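Local coordinates for protein PAN2-PAN3 deadenylation complex catalytic subunit pan2 (Neurospora crassa, PDB 4CZW) that forms the catalytic subunit of the PAN deadenylation complex, probably trimming mRNA poly(A) tails from their ends to release 5'-AMP, here as its pseudo-protease and exonuclease domains, at residues A443-F448 and I605-T610; I474-V479 and T601-E606. All coordinates share one frame; numbering follows the deposited sequence.

Contact 1: A443-F448 and I605-T610; sequences AIDTEF and IEDAQT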
ATOM      1  N   ALA A 443       3.305  -5.355  26.006  1.00 36.03           N
ATOM      2  CA  ALA A 443       3.501  -3.939  26.298  1.00 37.60           C
ATOM      3  C   ALA A 443       4.534  -3.344  25.348  1.00 42.36           C
ATOM      4  O   ALA A 443       5.618  -3.901  25.174  1.00 36.38           O
ATOM      5  CB  ALA A 443       3.928  -3.745  27.744  1.00 39.54           C
ATOM      6  N   ILE A 444       4.200  -2.212  24.737  1.00 39.59           N
ATOM      7  CA  ILE A 444       5.060  -1.625  23.714  1.00 38.02           C
ATOM      8  C   ILE A 444       5.227  -0.111  23.876  1.00 41.37           C
ATOM      9  O   ILE A 444       4.281   0.599  24.221  1.00 41.17           O
ATOM     10  CB  ILE A 444       4.514  -1.938  22.296  1.00 44.36           C
ATOM     11  CG1 ILE A 444       5.434  -1.364  21.215  1.00 35.22           C
ATOM     12  CG2 ILE A 444       3.087  -1.425  22.135  1.00 34.16           C
ATOM     13  CD1 ILE A 444       4.976  -1.655  19.804  1.00 38.07           C
ATOM     14  N   ASP A 445       6.446   0.365  23.644  1.00 42.66           N
ATOM     15  CA  ASP A 445       6.737   1.795  23.620  1.00 39.46           C
ATOM     16  C   ASP A 445       7.904   2.069  22.673  1.00 41.87           C
ATOM     17  O   ASP A 445       8.771   1.216  22.488  1.00 41.10           O
ATOM     18  CB  ASP A 445       7.056   2.313  25.024  1.00 36.69           C
ATOM     19  CG  ASP A 445       7.251   3.816  25.057  1.00 46.08           C
ATOM     20  OD1 ASP A 445       6.482   4.532  24.382  1.00 49.66           O
ATOM     21  OD2 ASP A 445       8.181   4.283  25.748  1.00 47.73           O
ATOM     22  N   THR A 446       7.921   3.254  22.070  1.00 40.09           N
ATOM     23  CA  THR A 446       8.960   3.595  21.101  1.00 44.68           C
ATOM     24  C   THR A 446       9.635   4.929  21.413  1.00 47.05           C
ATOM     25  O   THR A 446       9.174   5.688  22.265  1.00 52.60           O
ATOM     26  CB  THR A 446       8.391   3.660  19.667  1.00 43.10           C
ATOM     27  OG1 THR A 446       7.449   4.736  19.571  1.00 48.67           O
ATOM     28  CG2 THR A 446       7.706   2.351  19.295  1.00 28.12           C
ATOM     29  N   GLU A 447      10.735   5.201  20.716  1.00 51.21           N
ATOM     30  CA  GLU A 447      11.442   6.472  20.840  1.00 55.09           C
ATOM     31  C   GLU A 447      11.591   7.129  19.470  1.00 49.74           C
ATOM     32  O   GLU A 447      11.812   6.446  18.470  1.00 50.96           O
ATOM     33  CB  GLU A 447      12.815   6.269  21.486  1.00 50.28           C
ATOM     34  CG  GLU A 447      12.777   5.588  22.848  1.00 59.93           C
ATOM     35  CD  GLU A 447      12.100   6.432  23.915  1.00 70.32           C
ATOM     36  OE1 GLU A 447      11.975   7.660  23.726  1.00 76.23           O
ATOM     37  OE2 GLU A 447      11.693   5.861  24.949  1.00 77.27           O
ATOM     38  N   PHE A 448      11.471   8.453  19.429  1.00 49.93           N
ATOM     39  CA  PHE A 448      11.481   9.178  18.160  1.00 56.42           C
ATOM     40  C   PHE A 448      12.769   9.963  17.937  1.00 57.39           C
ATOM     41  O   PHE A 448      13.495  10.277  18.881  1.00 56.32           O
ATOM     42  CB  PHE A 448      10.295  10.147  18.080  1.00 48.04           C
ATOM     43  CG  PHE A 448       8.946   9.480  18.110  1.00 51.32           C
ATOM     44  CD1 PHE A 448       8.816   8.118  17.899  1.00 54.06           C
ATOM     45  CD2 PHE A 448       7.804  10.229  18.340  1.00 41.51           C
ATOM     46  CE1 PHE A 448       7.572   7.514  17.929  1.00 54.44           C
ATOM     47  CE2 PHE A 448       6.558   9.631  18.366  1.00 41.27           C
ATOM     48  CZ  PHE A 448       6.443   8.272  18.162  1.00 44.88           C
ATOM     49  N   ILE A 605      11.711   0.551  27.335  1.00 42.45           N
ATOM     50  CA  ILE A 605      11.404  -0.676  28.063  1.00 45.91           C
ATOM     51  C   ILE A 605      10.761  -0.345  29.408  1.00 47.32           C
ATOM     52  O   ILE A 605       9.767  -0.958  29.800  1.00 46.42           O
ATOM     53  CB  ILE A 605      12.661  -1.539  28.290  1.00 44.24           C
ATOM     54  CG1 ILE A 605      13.256  -1.980  26.951  1.00 48.53           C
ATOM     55  CG2 ILE A 605      12.333  -2.753  29.147  1.00 44.16           C
ATOM     56  CD1 ILE A 605      14.469  -2.875  27.087  1.00 44.99           C
ATOM     57  N   GLU A 606      11.331   0.633  30.105  1.00 43.13           N
ATOM     58  CA  GLU A 606      10.806   1.071  31.395  1.00 51.98           C
ATOM     59  C   GLU A 606       9.395   1.638  31.261  1.00 51.14           C
ATOM     60  O   GLU A 606       8.505   1.298  32.042  1.00 51.88           O
ATOM     61  CB  GLU A 606      11.727   2.117  32.024  1.00 48.89           C
ATOM     62  CG  GLU A 606      13.099   1.595  32.420  1.00 58.12           C
ATOM     63  CD  GLU A 606      13.953   2.658  33.083  1.00 66.82           C
ATOM     64  OE1 GLU A 606      13.483   3.810  33.202  1.00 71.66           O
ATOM     65  OE2 GLU A 606      15.091   2.344  33.487  1.00 70.26           O
ATOM     66  N   ASP A 607       9.200   2.501  30.269  1.00 46.03           N
ATOM     67  CA  ASP A 607       7.899   3.120  30.030  1.00 37.16           C
ATOM     68  C   ASP A 607       6.848   2.085  29.641  1.00 43.27           C
ATOM     69  O   ASP A 607       5.662   2.258  29.919  1.00 45.51           O
ATOM     70  CB  ASP A 607       8.008   4.191  28.943  1.00 42.02           C
ATOM     71  CG  ASP A 607       8.756   5.425  29.410  1.00 49.70           C
ATOM     72  OD1 ASP A 607       9.501   5.332  30.408  1.00 57.84           O
ATOM     73  OD2 ASP A 607       8.599   6.490  28.776  1.00 55.14           O
ATOM     74  N   ALA A 608       7.289   1.011  28.995  1.00 43.41           N
ATOM     75  CA  ALA A 608       6.392  -0.082  28.637  1.00 40.51           C
ATOM     76  C   ALA A 608       5.993  -0.859  29.885  1.00 42.40           C
ATOM     77  O   ALA A 608       4.830  -1.222  30.059  1.00 44.62           O
ATOM     78  CB  ALA A 608       7.046  -1.001  27.620  1.00 43.59           C
ATOM     79  N   GLN A 609       6.973  -1.110  30.749  1.00 43.47           N
ATOM     80  CA  GLN A 609       6.734  -1.789  32.017  1.00 45.11           C
ATOM     81  C   GLN A 609       5.846  -0.952  32.928  1.00 42.08           C
ATOM     82  O   GLN A 609       5.020  -1.487  33.666  1.00 39.26           O
ATOM     83  CB  GLN A 609       8.059  -2.099  32.715  1.00 37.96           C
ATOM     84  CG  GLN A 609       8.907  -3.146  32.013  1.00 43.29           C
ATOM     85  CD  GLN A 609      10.316  -3.219  32.568  1.00 44.88           C
ATOM     86  OE1 GLN A 609      10.860  -2.223  33.043  1.00 47.47           O
ATOM     87  NE2 GLN A 609      10.913  -4.403  32.511  1.00 40.32           N
ATOM     88  N   THR A 610       6.026   0.365  32.872  1.00 35.75           N
ATOM     89  CA  THR A 610       5.232   1.291  33.672  1.00 41.19           C
ATOM     90  C   THR A 610       3.755   1.213  33.298  1.00 45.88           C
ATOM     91  O   THR A 610       2.888   1.118  34.167  1.00 46.60           O
ATOM     92  CB  THR A 610       5.718   2.743  33.504  1.00 42.94           C
ATOM     93  OG1 THR A 610       7.080   2.848  33.940  1.00 44.91           O
ATOM     94  CG2 THR A 610       4.855   3.696  34.317  1.00 38.43           C
TER

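Contact 2: I474-V479 and T601-E606; sequences IARASV and THDSIE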
ATOM      1  N   ILE A 474      10.895   6.195  13.894  1.00 36.46           N
ATOM      2  CA  ILE A 474      11.216   5.256  14.959  1.00 37.83           C
ATOM      3  C   ILE A 474      12.719   5.016  15.039  1.00 46.82           C
ATOM      4  O   ILE A 474      13.345   4.615  14.058  1.00 53.62           O
ATOM      5  CB  ILE A 474      10.499   3.907  14.762  1.00 38.02           C
ATOM      6  CG1 ILE A 474       8.988   4.116  14.655  1.00 42.82           C
ATOM      7  CG2 ILE A 474      10.829   2.956  15.903  1.00 36.04           C
ATOM      8  CD1 ILE A 474       8.375   4.746  15.883  1.00 43.63           C
ATOM      9  N   ALA A 475      13.294   5.274  16.209  1.00 47.33           N
ATOM     10  CA  ALA A 475      14.715   5.043  16.432  1.00 46.39           C
ATOM     11  C   ALA A 475      14.920   3.838  17.340  1.00 50.25           C
ATOM     12  O   ALA A 475      15.984   3.219  17.343  1.00 46.92           O
ATOM     13  CB  ALA A 475      15.369   6.276  17.029  1.00 46.93           C
ATOM     14  N   ARG A 476      13.886   3.513  18.109  1.00 54.48           N
ATOM     15  CA  ARG A 476      13.927   2.377  19.020  1.00 42.13           C
ATOM     16  C   ARG A 476      12.519   1.854  19.283  1.00 45.96           C
ATOM     17  O   ARG A 476      11.592   2.631  19.507  1.00 46.30           O
ATOM     18  CB  ARG A 476      14.603   2.763  20.337  1.00 45.92           C
ATOM     19  CG  ARG A 476      14.684   1.632  21.349  1.00 47.21           C
ATOM     20  CD  ARG A 476      15.196   2.125  22.691  1.00 45.11           C
ATOM     21  NE  ARG A 476      15.224   1.057  23.687  1.00 48.05           N
ATOM     22  CZ  ARG A 476      15.532   1.238  24.966  1.00 45.91           C
ATOM     23  NH1 ARG A 476      15.838   2.448  25.412  1.00 44.89           N
ATOM     24  NH2 ARG A 476      15.531   0.208  25.802  1.00 45.65           N
ATOM     25  N   ALA A 477      12.364   0.536  19.251  1.00 47.57           N
ATOM     26  CA  ALA A 477      11.071  -0.087  19.506  1.00 39.59           C
ATOM     27  C   ALA A 477      11.200  -1.195  20.544  1.00 45.53           C
ATOM     28  O   ALA A 477      11.884  -2.193  20.318  1.00 44.28           O
ATOM     29  CB  ALA A 477      10.481  -0.632  18.215  1.00 37.52           C
ATOM     30  N   SER A 478      10.540  -1.013  21.684  1.00 45.23           N
ATOM     31  CA  SER A 478      10.605  -1.989  22.764  1.00 38.04           C
ATOM     32  C   SER A 478       9.260  -2.667  22.992  1.00 43.21           C
ATOM     33  O   SER A 478       8.257  -2.003  23.249  1.00 51.42           O
ATOM     34  CB  SER A 478      11.075  -1.321  24.059  1.00 34.49           C
ATOM     35  OG  SER A 478      12.337  -0.703  23.887  1.00 40.96           O
ATOM     36  N   VAL A 479       9.244  -3.993  22.893  1.00 42.97           N
ATOM     37  CA  VAL A 479       8.038  -4.758  23.184  1.00 42.49           C
ATOM     38  C   VAL A 479       8.301  -5.701  24.355  1.00 48.56           C
ATOM     39  O   VAL A 479       9.320  -6.391  24.395  1.00 49.89           O
ATOM     40  CB  VAL A 479       7.557  -5.561  21.964  1.00 45.98           C
ATOM     41  CG1 VAL A 479       6.132  -6.036  22.184  1.00 38.70           C
ATOM     42  CG2 VAL A 479       7.635  -4.710  20.709  1.00 44.61           C
ATOM     43  N   THR A 601      16.872   9.712  31.700  1.00121.18           N
ATOM     44  CA  THR A 601      16.276   9.922  30.388  1.00107.61           C
ATOM     45  C   THR A 601      15.334   8.769  30.059  1.00100.06           C
ATOM     46  O   THR A 601      15.520   7.651  30.541  1.00 98.42           O
ATOM     47  CB  THR A 601      17.345  10.052  29.289  1.00 96.32           C
ATOM     48  OG1 THR A 601      18.208   8.909  29.323  1.00 90.06           O
ATOM     49  CG2 THR A 601      18.173  11.311  29.500  1.00100.42           C
ATOM     50  N   HIS A 602      14.324   9.047  29.241  1.00 89.53           N
ATOM     51  CA  HIS A 602      13.273   8.075  28.960  1.00 84.89           C
ATOM     52  C   HIS A 602      13.796   6.800  28.303  1.00 76.57           C
ATOM     53  O   HIS A 602      14.548   6.848  27.329  1.00 74.21           O
ATOM     54  CB  HIS A 602      12.194   8.706  28.077  1.00 82.71           C
ATOM     55  CG  HIS A 602      11.429   9.803  28.749  1.00 98.14           C
ATOM     56  ND1 HIS A 602      11.944  11.069  28.927  1.00107.18           N
ATOM     57  CD2 HIS A 602      10.190   9.821  29.294  1.00 97.85           C
ATOM     58  CE1 HIS A 602      11.053  11.822  29.548  1.00104.32           C
ATOM     59  NE2 HIS A 602       9.980  11.088  29.783  1.00102.69           N
ATOM     60  N   ASP A 603      13.395   5.661  28.857  1.00 63.70           N
ATOM     61  CA  ASP A 603      13.728   4.358  28.297  1.00 47.60           C
ATOM     62  C   ASP A 603      12.444   3.634  27.901  1.00 57.96           C
ATOM     63  O   ASP A 603      11.521   3.511  28.707  1.00 56.14           O
ATOM     64  CB  ASP A 603      14.534   3.528  29.297  1.00 48.12           C
ATOM     65  CG  ASP A 603      14.936   2.175  28.745  1.00 52.58           C
ATOM     66  OD1 ASP A 603      16.016   2.078  28.126  1.00 64.03           O
ATOM     67  OD2 ASP A 603      14.170   1.207  28.933  1.00 51.74           O
ATOM     68  N   SER A 604      12.390   3.160  26.660  1.00 53.65           N
ATOM     69  CA  SER A 604      11.166   2.587  26.109  1.00 47.96           C
ATOM     70  C   SER A 604      10.744   1.291  26.801  1.00 45.31           C
ATOM     71  O   SER A 604       9.558   0.968  26.848  1.00 49.03           O
ATOM     72  CB  SER A 604      11.330   2.345  24.607  1.00 48.70           C
ATOM     73  OG  SER A 604      12.481   1.565  24.339  1.00 60.77           O
ATOM     74  N   ILE A 605      11.711   0.551  27.335  1.00 42.45           N
ATOM     75  CA  ILE A 605      11.404  -0.676  28.063  1.00 45.91           C
ATOM     76  C   ILE A 605      10.761  -0.345  29.408  1.00 47.32           C
ATOM     77  O   ILE A 605       9.767  -0.958  29.800  1.00 46.42           O
ATOM     78  CB  ILE A 605      12.661  -1.539  28.290  1.00 44.24           C
ATOM     79  CG1 ILE A 605      13.256  -1.980  26.951  1.00 48.53           C
ATOM     80  CG2 ILE A 605      12.333  -2.753  29.147  1.00 44.16           C
ATOM     81  CD1 ILE A 605      14.469  -2.875  27.087  1.00 44.99           C
ATOM     82  N   GLU A 606      11.331   0.633  30.105  1.00 43.13           N
ATOM     83  CA  GLU A 606      10.806   1.071  31.395  1.00 51.98           C
ATOM     84  C   GLU A 606       9.395   1.638  31.261  1.00 51.14           C
ATOM     85  O   GLU A 606       8.505   1.298  32.042  1.00 51.88           O
ATOM     86  CB  GLU A 606      11.727   2.117  32.024  1.00 48.89           C
ATOM     87  CG  GLU A 606      13.099   1.595  32.420  1.00 58.12           C
ATOM     88  CD  GLU A 606      13.953   2.658  33.083  1.00 66.82           C
ATOM     89  OE1 GLU A 606      13.483   3.810  33.202  1.00 71.66           O
ATOM     90  OE2 GLU A 606      15.091   2.344  33.487  1.00 70.26           O
TER

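Contact 1: A443-F448 and I605-T610
Asp-445 on strand 441-451 and Asp-607 on helix 604-623 bring their carboxylates together, the two side chains crossing at a slant with their planes only 17° apart. Asp-445 OD2 does the touching: it lies 3.2 Å from Asp-607 CB and 3.8 Å from Asp-607 OD2. With CG anti to the backbone N (chi1 -175°), the strand aspartate reaches out toward the helix, while Asp-607, its CG beside its own backbone N, offers its CB methylene as the nearest part. Glu-447, two residues further along the strand, brings its carboxylate to the same place, with OE2 5.0 Å from Asp-607 OD2. Next to the acids the packing is between small side chains. The methyl of Ala-608 faces the strand between Ala-443 and Asp-445, its CB 4.2 Å from Ala-443 CB and likewise 4.2 Å from Asp-445 CB. Ala-443 CB also makes plain van der Waals contact with the helix backbone at Ala-608 O. Such short side chains let the helix come close, the local axes approaching to 6.9 Å at 144°. Asp-554 of helix 551-558 lies beside Asp-445 and is hydrogen-bonded to Thr-446 OG1, a second-shell contact that probably helps position it. Three acids on two elements, joined by Asp-554 from a third, form the acidic cluster of a DEDD-type exonuclease. By similarity these four side chains bind the catalytic divalent cations, and cations held between them would probably offset the repulsion of carboxylates gathered so closely.

Contact 2: I474-V479 and T601-E606
A salt bridge joins Arg-476 to Asp-603 at the start of helix 604-623. The arginine chain is extended and meets the acid end-on, both terminal nitrogens going to one oxygen: Asp-603 OD1 lies 2.7 Å from Arg-476 NH1 and 3.0 Å from Arg-476 NH2. OD1 sits at the guanidinium edge, nearly in its plane, yet receives both N-H groups from above one face of the carboxylate, the two planes being 72° apart. The other oxygen serves the helix. As N-cap, Asp-603 accepts from Glu-606 N through the anti lone pair of OD2 (3.1 Å), with a weak second bond from Ile-605 N. The two oxygens thus divide the work, one for the arginine and one for N-H groups of the first helical turn. Between hydroxyls, Ser-478 OG and Ser-604 OG are paired, but their modelled separation is too short to be trusted and neither is assignable as donor. In van der Waals contact, Ile-605 crosses Arg-476 at about a right angle, its CG1 3.4 Å from Arg-476 NH2 and beside Ser-478 OG. On the neighbouring strand 490-496, Asp-493 forms a salt bridge with Arg-476 NE and a hydrogen bond with Ser-478 OG, while strand 441-451 flanks strand 471-481 on its other edge. The helix start packs onto the sheet of the exonuclease domain, with Ser-604 close to Glu-447.

How the contacts relate
Along the chain, strand 441-451 comes first and strand 471-481 follows as its antiparallel neighbour; both then meet helix 604-623, reached after the strands and helices between 490 and 592. Contact 2 closes the inner loop, from 474-479 to 601-606. Contact 1 closes the outer one, from 443-448 to 605-610, so contact 2 is nested within contact 1, the two sharing Ile-605 and Glu-606 where their helix segments overlap. Contact 2 fixes the helix start on strand 471-481, and contact 1 seats its first turns on strand 441-451. Backbone bonds of Asp-445 with Ser-478 and of Glu-447 with Ala-475 join the two strands.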